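Local coordinates for hemolysin II regulatory protein (Bacillus cereus, PDB 2JJ7) that probably binds DNA through a helix-turn-helix domain as a dimeric transcriptional regulator of the TetR family, at residues L68-F71 and L72-N75; Q76-P79 and I80-L83. All blocks are in the same frame, centred on the assembly; numbering follows the deposited sequence.

Interaction 1: L68-F71 and L72-N75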
loop_
_atom_site.group_PDB
_atom_site.type_symbol
_atom_site.label_atom_id
_atom_site.label_comp_id
_atom_site.label_asym_id
_atom_site.label_seq_id
_atom_site.Cartn_x
_atom_site.Cartn_y
_atom_site.Cartn_z
ATOM N N LEU B 68 10.615 15.153 13.581
ATOM C CA LEU B 68 9.898 14.596 14.722
ATOM C C LEU B 68 10.887 14.019 15.725
ATOM O O LEU B 68 11.968 13.576 15.331
ATOM C CB LEU B 68 8.873 13.552 14.261
ATOM C CG LEU B 68 7.769 14.095 13.335
ATOM C CD1 LEU B 68 6.950 12.950 12.818
ATOM C CD2 LEU B 68 6.880 15.128 14.050
ATOM N N PRO B 69 10.526 14.023 17.023
ATOM C CA PRO B 69 11.384 13.346 18.007
ATOM C C PRO B 69 11.434 11.854 17.694
ATOM O O PRO B 69 10.558 11.363 16.995
ATOM C CB PRO B 69 10.648 13.570 19.337
ATOM C CG PRO B 69 9.201 13.795 18.946
ATOM C CD PRO B 69 9.279 14.534 17.630
ATOM N N ASN B 70 12.459 11.155 18.181
ATOM C CA ASN B 70 12.527 9.714 18.028
ATOM C C ASN B 70 11.423 9.101 18.871
ATOM O O ASN B 70 11.470 9.191 20.099
ATOM C CB ASN B 70 13.893 9.195 18.490
ATOM C CG ASN B 70 14.095 7.732 18.165
ATOM O OD1 ASN B 70 13.914 6.864 19.021
ATOM N ND2 ASN B 70 14.454 7.445 16.914
ATOM N N PHE B 71 10.424 8.498 18.230
ATOM C CA PHE B 71 9.279 7.969 18.979
ATOM C C PHE B 71 9.579 6.827 19.945
ATOM O O PHE B 71 8.901 6.713 20.973
ATOM C CB PHE B 71 8.109 7.609 18.065
ATOM C CG PHE B 71 7.495 8.801 17.384
ATOM C CD1 PHE B 71 6.839 9.780 18.120
ATOM C CD2 PHE B 71 7.586 8.954 16.008
ATOM C CE1 PHE B 71 6.277 10.904 17.482
ATOM C CE2 PHE B 71 7.023 10.077 15.365
ATOM C CZ PHE B 71 6.375 11.046 16.113
ATOM N N LEU B 72 10.580 5.994 19.631
ATOM C CA LEU B 72 10.997 4.904 20.530
ATOM C C LEU B 72 11.580 5.440 21.829
ATOM O O LEU B 72 11.232 4.972 22.913
ATOM C CB LEU B 72 12.007 3.957 19.861
ATOM C CG LEU B 72 11.551 2.789 18.989
ATOM C CD1 LEU B 72 12.756 2.032 18.443
ATOM C CD2 LEU B 72 10.652 1.838 19.769
ATOM N N GLU B 73 12.483 6.404 21.722
ATOM C CA GLU B 73 13.041 7.051 22.907
ATOM C C GLU B 73 11.979 7.843 23.680
ATOM O O GLU B 73 11.889 7.725 24.900
ATOM C CB GLU B 73 14.216 7.962 22.544
ATOM C CG GLU B 73 15.401 7.207 21.963
ATOM C CD GLU B 73 16.559 8.111 21.577
ATOM O OE1 GLU B 73 16.329 9.203 21.006
ATOM O OE2 GLU B 73 17.711 7.715 21.845
ATOM N N LYS B 74 11.171 8.634 22.976
ATOM C CA LYS B 74 10.097 9.379 23.635
ATOM C C LYS B 74 9.139 8.442 24.415
ATOM O O LYS B 74 8.604 8.803 25.467
ATOM C CB LYS B 74 9.328 10.231 22.621
ATOM C CG LYS B 74 8.312 11.132 23.279
ATOM C CD LYS B 74 7.536 11.974 22.283
ATOM C CE LYS B 74 6.363 12.611 23.001
ATOM N NZ LYS B 74 5.600 13.519 22.129
ATOM N N ASN B 75 8.950 7.226 23.910
ATOM C CA ASN B 75 8.069 6.286 24.563
ATOM C C ASN B 75 8.815 5.237 25.377
ATOM O O ASN B 75 8.260 4.181 25.702
ATOM C CB ASN B 75 7.150 5.657 23.523
ATOM C CG ASN B 75 6.152 6.651 23.007
ATOM O OD1 ASN B 75 5.146 6.918 23.666
ATOM N ND2 ASN B 75 6.455 7.274 21.860
#

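Interaction 2: Q76-P79 and I80-L83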
loop_
_atom_site.group_PDB
_atom_site.type_symbol
_atom_site.label_atom_id
_atom_site.label_comp_id
_atom_site.label_asym_id
_atom_site.label_seq_id
_atom_site.Cartn_x
_atom_site.Cartn_y
_atom_site.Cartn_z
ATOM N N GLN B 76 10.070 5.542 25.698
ATOM C CA GLN B 76 10.927 4.668 26.502
ATOM C C GLN B 76 10.927 3.209 26.030
ATOM O O GLN B 76 10.842 2.275 26.834
ATOM C CB GLN B 76 10.564 4.790 27.977
ATOM C CG GLN B 76 10.918 6.159 28.544
ATOM C CD GLN B 76 10.452 6.341 29.967
ATOM O OE1 GLN B 76 9.302 6.044 30.296
ATOM N NE2 GLN B 76 11.338 6.847 30.820
ATOM N N PHE B 77 10.999 3.051 24.707
ATOM C CA PHE B 77 11.125 1.761 24.024
ATOM C C PHE B 77 9.969 0.814 24.294
ATOM O O PHE B 77 10.149 -0.399 24.308
ATOM C CB PHE B 77 12.504 1.136 24.296
ATOM C CG PHE B 77 13.639 1.996 23.813
ATOM C CD1 PHE B 77 14.133 1.846 22.526
ATOM C CD2 PHE B 77 14.173 2.994 24.625
ATOM C CE1 PHE B 77 15.161 2.656 22.066
ATOM C CE2 PHE B 77 15.203 3.815 24.174
ATOM C CZ PHE B 77 15.697 3.643 22.898
ATOM N N ASN B 78 8.794 1.403 24.531
ATOM C CA ASN B 78 7.499 0.732 24.423
ATOM C C ASN B 78 7.095 0.821 22.945
ATOM O O ASN B 78 6.691 1.885 22.482
ATOM C CB ASN B 78 6.469 1.451 25.308
ATOM C CG ASN B 78 5.128 0.710 25.396
ATOM O OD1 ASN B 78 4.660 0.116 24.429
ATOM N ND2 ASN B 78 4.497 0.772 26.567
ATOM N N PRO B 79 7.236 -0.290 22.190
ATOM C CA PRO B 79 6.988 -0.311 20.746
ATOM C C PRO B 79 5.548 -0.061 20.323
ATOM O O PRO B 79 5.328 0.594 19.302
ATOM C CB PRO B 79 7.397 -1.733 20.347
ATOM C CG PRO B 79 8.339 -2.152 21.405
ATOM C CD PRO B 79 7.811 -1.570 22.645
ATOM N N ILE B 80 4.575 -0.585 21.070
ATOM C CA ILE B 80 3.170 -0.304 20.764
ATOM C C ILE B 80 2.867 1.201 20.919
ATOM O O ILE B 80 2.297 1.813 20.026
ATOM C CB ILE B 80 2.201 -1.172 21.612
ATOM C CG1 ILE B 80 2.315 -2.649 21.189
ATOM C CG2 ILE B 80 0.746 -0.667 21.487
ATOM C CD1 ILE B 80 1.728 -3.664 22.220
ATOM N N ASN B 81 3.272 1.800 22.039
ATOM C CA ASN B 81 3.068 3.231 22.233
ATOM C C ASN B 81 3.833 4.097 21.242
ATOM O O ASN B 81 3.300 5.096 20.740
ATOM C CB ASN B 81 3.392 3.637 23.667
ATOM C CG ASN B 81 2.308 3.220 24.651
ATOM O OD1 ASN B 81 1.357 2.515 24.303
ATOM N ND2 ASN B 81 2.455 3.655 25.883
ATOM N N ALA B 82 5.081 3.729 20.963
ATOM C CA ALA B 82 5.848 4.432 19.937
ATOM C C ALA B 82 5.097 4.387 18.613
ATOM O O ALA B 82 4.919 5.416 17.965
ATOM C CB ALA B 82 7.228 3.831 19.782
ATOM N N LEU B 83 4.633 3.204 18.221
ATOM C CA LEU B 83 3.918 3.074 16.954
ATOM C C LEU B 83 2.583 3.843 16.934
ATOM O O LEU B 83 2.222 4.452 15.909
ATOM C CB LEU B 83 3.704 1.602 16.595
ATOM C CG LEU B 83 3.109 1.327 15.210
ATOM C CD1 LEU B 83 4.038 1.791 14.106
ATOM C CD2 LEU B 83 2.801 -0.147 15.074
HETATM O O HOH W 1 4.805 -2.426 23.465
#

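Interaction 1: L68-F71 and L72-N75
Leu72, the first residue of 72-75, meets Asn70 through its CB, which lies 3.6 Å from Asn70 OD1, while the rest of its side chain leads off to Glu131 and Glu135 of helix 129-138. Glu73 follows with the capping bond: its N-H points to Asn70 OD1 at 3.1 Å, in the carbonyl plane and on a lone pair. Asn70 can reach forward over this first turn because its CG stands anti to its own N (chi1 -172°), swung toward the helix. The Glu73 side chain crosses it at about a right angle, CG resting 3.3 Å from Asn70 OD1, with the carboxylate and amide planes 78° apart. The other arm of that amide, ND2, is held by Glu131, so both ends of the cap are fixed. At Lys74 the backbone N bonds to Asn70 O at 2.9 Å, closing the first helical turn. Its extended side chain runs beside Pro69, CD 4.2 Å from Pro69 CG, and ends in a salt bridge to Glu85. Asn75 closes the walk with a double grip on Phe71 O, through ND2 at 2.7 Å and, less straight, through its backbone N at 3.0 Å. The ND2 bond lies close to the amide plane of Asn75, and ND2 also donates to Glu85. Phe71 sends its ring the other way, onto Glu85 and Tyr86, with Pro69 O over one face. The whole is an asparagine N-cap on a helix of barely one turn, whose first carbonyl, Phe71 O, is gripped by the asparagine that follows the helix.

Interaction 2: Q76-P79 and I80-L83
Asn78 lays its amide against that of Asn81, the two planes only 5° apart and stacked, with Asn78 ND2 3.6 Å from Asn81 ND2. The same side chain caps the helix: Asn78 OD1 accepts from Asn81 N at 3.2 Å, a nearly straight bond (177° at the hydrogen) whose donor nevertheless stands well above the carbonyl plane. Holding CG anti to N (chi1 -173°) turns the amide in over the first turn. A water supplements the cap, donating to Asn78 OD1 at 2.7 Å and accepting from Ile80 N at 3.0 Å, which gives another N-H of the first turn a partner. The backbone then settles into helical bonding, Asn78 O taking Ala82 N at 2.9 Å and Pro79 O taking Leu83 N. Pro79, which has no N-H to offer, suits the first position after the cap. Its ring packs on Glu135 and Gln139, although CB still touches Ile80 N. Farther along, Ala82 packs on Leu72 of helix 71-74, Ile80 touches Val141, and Leu83 is buried among Leu129 and Ile132 of helix 129-138 and Ile177 and Leu180 of helix 169-181.

Followed from the N terminus, the chain leaves helix 51-62, passes through the loop that interaction 1 closes into the short helix 71-74, and then, with no residue between, enters interaction 2, which opens helix 79-96. The two are consecutive, neither enclosing the other, with centres about 8 Å apart. Between them a Schellman motif ends the first helix, with Gln76 at positive phi and Phe77 N probably bonded to Leu72 O. Helix 79-96 folds back against its predecessor: Ala82 CB packs on Phe71 O, and Asn81 on Asn75. Two asparagine caps thus bracket a tight corner, with side chains from both reaching helix 129-138.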